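Local structure of hypothetical protein Atu2648 (1ZCE) at residues A[4-8]-A[121-127]; A[48-52]-A[130-134]. The protein is of unknown function but is built around an EVE domain, related to ASCH and PUA domains, and may bind nucleic acid. One frame throughout, in Å; residues are numbered along the deposited sequence.

Interaction 1: A[4-8]-A[121-127]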
loop_
_atom_site.group_PDB
_atom_site.type_symbol
_atom_site.label_atom_id
_atom_site.label_comp_id
_atom_site.label_asym_id
_atom_site.label_seq_id
_atom_site.Cartn_x
_atom_site.Cartn_y
_atom_site.Cartn_z
ATOM N N TYR A 4 9.646 0.310 0.852
ATOM C CA TYR A 4 8.449 0.122 0.036
ATOM C C TYR A 4 7.359 -0.518 0.883
ATOM O O TYR A 4 7.651 -1.227 1.846
ATOM C CB TYR A 4 8.784 -0.736 -1.183
ATOM C CG TYR A 4 9.723 -0.021 -2.121
ATOM C CD1 TYR A 4 9.230 0.831 -3.104
ATOM C CD2 TYR A 4 11.108 -0.115 -1.964
ATOM C CE1 TYR A 4 10.085 1.576 -3.905
ATOM C CE2 TYR A 4 11.975 0.632 -2.765
ATOM C CZ TYR A 4 11.452 1.475 -3.728
ATOM O OH TYR A 4 12.285 2.241 -4.511
ATOM N N TRP A 5 6.106 -0.274 0.512
ATOM C CA TRP A 5 4.982 -0.750 1.301
ATOM C C TRP A 5 3.810 -1.268 0.480
ATOM O O TRP A 5 3.815 -1.199 -0.749
ATOM C CB TRP A 5 4.492 0.406 2.180
ATOM C CG TRP A 5 5.606 1.145 2.859
ATOM C CD1 TRP A 5 6.273 2.253 2.405
ATOM C CD2 TRP A 5 6.206 0.800 4.103
ATOM N NE1 TRP A 5 7.254 2.616 3.300
ATOM C CE2 TRP A 5 7.235 1.736 4.355
ATOM C CE3 TRP A 5 5.976 -0.218 5.038
ATOM C CZ2 TRP A 5 8.033 1.687 5.507
ATOM C CZ3 TRP A 5 6.763 -0.272 6.178
ATOM C CH2 TRP A 5 7.781 0.675 6.405
ATOM N N LEU A 6 2.810 -1.799 1.177
ATOM C CA LEU A 6 1.586 -2.277 0.540
ATOM C C LEU A 6 0.409 -1.921 1.443
ATOM O O LEU A 6 0.472 -2.097 2.660
ATOM C CB LEU A 6 1.625 -3.791 0.275
ATOM C CG LEU A 6 0.373 -4.386 -0.397
ATOM C CD1 LEU A 6 0.756 -5.542 -1.321
ATOM C CD2 LEU A 6 -0.621 -4.843 0.662
ATOM N N TYR A 7 -0.650 -1.400 0.829
ATOM C CA TYR A 7 -1.855 -0.994 1.542
ATOM C C TYR A 7 -3.040 -1.785 1.014
ATOM O O TYR A 7 -3.318 -1.767 -0.188
ATOM C CB TYR A 7 -2.144 0.501 1.331
ATOM C CG TYR A 7 -0.952 1.407 1.515
ATOM C CD1 TYR A 7 0.033 1.495 0.534
ATOM C CD2 TYR A 7 -0.790 2.155 2.679
ATOM C CE1 TYR A 7 1.156 2.296 0.707
ATOM C CE2 TYR A 7 0.335 2.961 2.861
ATOM C CZ TYR A 7 1.303 3.023 1.872
ATOM O OH TYR A 7 2.440 3.781 2.049
ATOM N N LYS A 8 -3.727 -2.492 1.902
ATOM C CA LYS A 8 -4.905 -3.247 1.502
ATOM C C LYS A 8 -6.119 -2.323 1.584
ATOM O O LYS A 8 -6.274 -1.566 2.547
ATOM C CB LYS A 8 -5.125 -4.445 2.427
ATOM C CG LYS A 8 -4.056 -5.517 2.353
ATOM C CD LYS A 8 -4.502 -6.759 3.114
ATOM C CE LYS A 8 -3.532 -7.912 2.933
ATOM N NZ LYS A 8 -4.015 -9.150 3.614
ATOM N N SER A 121 -2.966 -5.052 7.404
ATOM C CA SER A 121 -3.535 -4.232 6.329
ATOM C C SER A 121 -2.547 -3.266 5.684
ATOM O O SER A 121 -2.791 -2.774 4.581
ATOM C CB SER A 121 -4.749 -3.449 6.844
ATOM O OG SER A 121 -4.355 -2.416 7.729
ATOM N N VAL A 122 -1.453 -2.975 6.381
ATOM C CA VAL A 122 -0.404 -2.089 5.872
ATOM C C VAL A 122 0.868 -2.887 6.118
ATOM O O VAL A 122 1.218 -3.190 7.266
ATOM C CB VAL A 122 -0.377 -0.757 6.631
ATOM C CG1 VAL A 122 0.688 0.151 6.032
ATOM C CG2 VAL A 122 -1.738 -0.095 6.559
ATOM N N GLN A 123 1.558 -3.216 5.031
ATOM C CA GLN A 123 2.720 -4.090 5.109
ATOM C C GLN A 123 4.004 -3.618 4.455
ATOM O O GLN A 123 4.002 -2.742 3.592
ATOM C CB GLN A 123 2.367 -5.434 4.451
ATOM C CG GLN A 123 0.995 -5.990 4.795
ATOM C CD GLN A 123 0.588 -7.162 3.914
ATOM O OE1 GLN A 123 -0.343 -7.895 4.242
ATOM N NE2 GLN A 123 1.274 -7.335 2.785
ATOM N N PRO A 124 5.134 -4.200 4.877
ATOM C CA PRO A 124 6.403 -3.815 4.268
ATOM C C PRO A 124 6.516 -4.656 2.988
ATOM O O PRO A 124 5.867 -5.699 2.848
ATOM C CB PRO A 124 7.434 -4.226 5.316
ATOM C CG PRO A 124 6.809 -5.423 5.938
ATOM C CD PRO A 124 5.348 -5.034 6.074
ATOM N N VAL A 125 7.329 -4.175 2.059
ATOM C CA VAL A 125 7.584 -4.860 0.800
ATOM C C VAL A 125 9.073 -4.654 0.572
ATOM O O VAL A 125 9.541 -3.520 0.602
ATOM C CB VAL A 125 6.796 -4.216 -0.378
ATOM C CG1 VAL A 125 7.187 -4.880 -1.694
ATOM C CG2 VAL A 125 5.292 -4.352 -0.157
ATOM N N THR A 126 9.834 -5.726 0.377
ATOM C CA THR A 126 11.263 -5.552 0.143
ATOM C C THR A 126 11.446 -4.913 -1.229
ATOM O O THR A 126 10.546 -4.964 -2.072
ATOM C CB THR A 126 12.027 -6.889 0.156
ATOM O OG1 THR A 126 11.676 -7.652 -1.003
ATOM C CG2 THR A 126 11.703 -7.676 1.415
ATOM N N GLU A 127 12.604 -4.303 -1.455
ATOM C CA GLU A 127 12.867 -3.668 -2.740
ATOM C C GLU A 127 12.748 -4.689 -3.870
ATOM O O GLU A 127 12.173 -4.401 -4.916
ATOM C CB GLU A 127 14.262 -3.034 -2.747
ATOM C CG GLU A 127 14.555 -2.195 -3.984
ATOM C CD GLU A 127 15.908 -1.504 -3.921
ATOM O OE1 GLU A 127 16.240 -0.756 -4.867
ATOM O OE2 GLU A 127 16.640 -1.710 -2.929
HETATM O O HOH W 1 11.129 -1.910 1.997
HETATM O O HOH W 2 14.945 1.864 -4.317
HETATM O O HOH W 3 -4.862 -0.751 4.716
#
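L6 and Q123 grip each other through two backbone hydrogen bonds, the centre of an antiparallel pairing between strands 4-8 and 122-125. Q123 N gives a nearly straight bond (170°) to L6 O at 2.8 Å; L6 N returns a more bent one to Q123 O at 2.9 Å. Beyond them K8 N bonds to S121 O at 2.9 Å. Water continues the pairing at both ends, bridging Y4 N to V125 O and K8 O to S121 O; another links Y4 OH, which also bonds S145 N, to E127 OE1.

Among apolar contacts, V125 has CG1 anti to the backbone N (chi1 175°), which leaves CG2 beside strand 4-8, 3.7 Å from L6 CB. W5 and P124 cross at about a right angle, indole CZ3 4.1 Å from P124 CB. Y7 CD2 touches V122 CG1 at 4.2 Å, on the sheet face away from L6 and Q123.

Strand 122-125 is an outermost strand of the mixed sheet, and strand 4-9 bonds strand 49-54 along its other edge. Helix 113-116 packs on L6 and Q123, helix 35-42 on W5, V122 and P124.

Interaction 2: A[48-52]-A[130-134]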
loop_
_atom_site.group_PDB
_atom_site.type_symbol
_atom_site.label_atom_id
_atom_site.label_comp_id
_atom_site.label_asym_id
_atom_site.label_seq_id
_atom_site.Cartn_x
_atom_site.Cartn_y
_atom_site.Cartn_z
ATOM N N ASP A 48 7.641 7.794 0.021
ATOM C CA ASP A 48 7.748 6.334 0.017
ATOM C C ASP A 48 6.661 5.783 -0.892
ATOM O O ASP A 48 5.504 6.198 -0.807
ATOM C CB ASP A 48 7.561 5.753 1.419
ATOM C CG ASP A 48 8.839 5.765 2.244
ATOM O OD1 ASP A 48 9.878 6.272 1.774
ATOM O OD2 ASP A 48 8.806 5.255 3.381
ATOM N N LYS A 49 7.041 4.843 -1.750
ATOM C CA LYS A 49 6.120 4.237 -2.695
ATOM C C LYS A 49 5.571 2.920 -2.172
ATOM O O LYS A 49 6.205 2.239 -1.362
ATOM C CB LYS A 49 6.829 4.012 -4.029
ATOM C CG LYS A 49 7.445 5.271 -4.621
ATOM C CD LYS A 49 6.389 6.322 -4.925
ATOM C CE LYS A 49 6.969 7.526 -5.669
ATOM N NZ LYS A 49 8.025 8.243 -4.907
ATOM N N GLY A 50 4.378 2.570 -2.632
ATOM C CA GLY A 50 3.764 1.335 -2.197
ATOM C C GLY A 50 2.680 0.860 -3.140
ATOM O O GLY A 50 2.283 1.565 -4.079
ATOM N N PHE A 51 2.203 -0.350 -2.884
ATOM C CA PHE A 51 1.159 -0.949 -3.701
ATOM C C PHE A 51 -0.219 -0.724 -3.118
ATOM O O PHE A 51 -0.406 -0.762 -1.901
ATOM C CB PHE A 51 1.367 -2.459 -3.834
ATOM C CG PHE A 51 2.601 -2.847 -4.593
ATOM C CD1 PHE A 51 2.904 -2.248 -5.812
ATOM C CD2 PHE A 51 3.437 -3.844 -4.112
ATOM C CE1 PHE A 51 4.022 -2.642 -6.543
ATOM C CE2 PHE A 51 4.553 -4.245 -4.835
ATOM C CZ PHE A 51 4.848 -3.642 -6.055
ATOM N N PHE A 52 -1.177 -0.463 -3.998
ATOM C CA PHE A 52 -2.566 -0.307 -3.597
ATOM C C PHE A 52 -3.129 -1.668 -4.019
ATOM O O PHE A 52 -3.157 -2.004 -5.208
ATOM C CB PHE A 52 -3.224 0.845 -4.361
ATOM C CG PHE A 52 -4.593 1.227 -3.849
ATOM C CD1 PHE A 52 -5.725 0.506 -4.226
ATOM C CD2 PHE A 52 -4.753 2.324 -3.003
ATOM C CE1 PHE A 52 -6.998 0.881 -3.776
ATOM C CE2 PHE A 52 -6.024 2.707 -2.546
ATOM C CZ PHE A 52 -7.144 1.985 -2.932
ATOM N N TYR A 130 9.152 -5.513 -4.512
ATOM C CA TYR A 130 8.526 -4.396 -5.201
ATOM C C TYR A 130 8.875 -4.406 -6.689
ATOM O O TYR A 130 7.999 -4.279 -7.544
ATOM C CB TYR A 130 8.965 -3.077 -4.555
ATOM C CG TYR A 130 8.461 -1.831 -5.253
ATOM C CD1 TYR A 130 9.287 -1.110 -6.121
ATOM C CD2 TYR A 130 7.169 -1.352 -5.023
ATOM C CE1 TYR A 130 8.847 0.060 -6.730
ATOM C CE2 TYR A 130 6.717 -0.182 -5.635
ATOM C CZ TYR A 130 7.563 0.515 -6.484
ATOM O OH TYR A 130 7.126 1.676 -7.076
ATOM N N LEU A 131 10.156 -4.565 -7.002
ATOM C CA LEU A 131 10.577 -4.580 -8.395
ATOM C C LEU A 131 9.995 -5.763 -9.166
ATOM O O LEU A 131 9.636 -5.628 -10.335
ATOM C CB LEU A 131 12.107 -4.596 -8.481
ATOM C CG LEU A 131 12.790 -3.318 -7.976
ATOM C CD1 LEU A 131 14.290 -3.522 -7.908
ATOM C CD2 LEU A 131 12.450 -2.150 -8.887
ATOM N N GLU A 132 9.897 -6.918 -8.515
ATOM C CA GLU A 132 9.360 -8.105 -9.171
ATOM C C GLU A 132 7.859 -7.969 -9.449
ATOM O O GLU A 132 7.401 -8.283 -10.547
ATOM C CB GLU A 132 9.640 -9.342 -8.315
ATOM C CG GLU A 132 9.096 -10.655 -8.872
ATOM C CD GLU A 132 9.761 -11.104 -10.166
ATOM O OE1 GLU A 132 9.350 -12.157 -10.698
ATOM O OE2 GLU A 132 10.686 -10.423 -10.657
ATOM N N VAL A 133 7.091 -7.509 -8.465
ATOM C CA VAL A 133 5.658 -7.328 -8.670
ATOM C C VAL A 133 5.452 -6.276 -9.760
ATOM O O VAL A 133 4.582 -6.430 -10.618
ATOM C CB VAL A 133 4.947 -6.904 -7.354
ATOM C CG1 VAL A 133 3.507 -6.483 -7.629
ATOM C CG2 VAL A 133 4.953 -8.077 -6.375
ATOM N N CYS A 134 6.251 -5.213 -9.738
ATOM C CA CYS A 134 6.131 -4.182 -10.765
ATOM C C CYS A 134 6.395 -4.762 -12.156
ATOM O O CYS A 134 5.651 -4.473 -13.099
ATOM C CB CYS A 134 7.087 -3.019 -10.485
ATOM S SG CYS A 134 6.489 -1.885 -9.204
#
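F51 of strand 49-52 pushes its ring end against Y130, V133 and C134 of helix 130-134, a strand-helix packing within the alpha-beta EVE domain, whose clan includes PUA. The axes of segments 49-52 and 130-134 approach to 10.2 Å, at 46°, leaving side chains to bridge the layers.

The aromatic pair comes first. The F51 and Y130 rings are near parallel (planes at 23°) but slid apart, centroids 5.0 Å from each other, so they barely overlap. Their closest atoms are F51 CZ and Y130 CD2, at 3.4 Å. Y130 CG lies anti to its backbone N (chi1 176°), which carries the phenol toward the strand; there its OH passes K49 CB at 3.9 Å and finds its hydrogen-bond partner in P143 O. Y4 stacks on the Y130 face opposite the one that C134 SG approaches.

Aliphatic contact follows one helical turn on, where V133 sets CB and CG1 against the far end of the phenylalanine, CB standing 3.5 Å from F51 CZ. Around this cluster, L6, V61 and M94 also touch F51, V98 touches V133, and I64 meets both Y130 and C134, so the sheet supplies much of the surrounding apolar wall.

The third kind is sulfur-aromatic. C134 SG sits over the rim of one Y130 face while lying at the edge of the F51 ring, near its plane, 3.7 Å from F51 CE1.

How the interactions relate
Both contacts are buried in one domain, but interaction 1 lies nearer the centre of the chain and includes two exposed residues, P124 and E127. It joins two strands side by side, chiefly through backbone hydrogen bonds and water. Interaction 2 joins strand to helix across layers and relies on rings, a valine and a sulfur. The two meet because strands 4-9 and 49-54 are parallel neighbours: W5 O lies 2.8 Å from F51 N, and Y7 N lies 2.8 Å from F51 O, both probable hydrogen bonds. Strand 122-125 leads directly into helix 127-136, so the chain leaving interaction 1 passes into the helix whose side chains meet F51 in interaction 2.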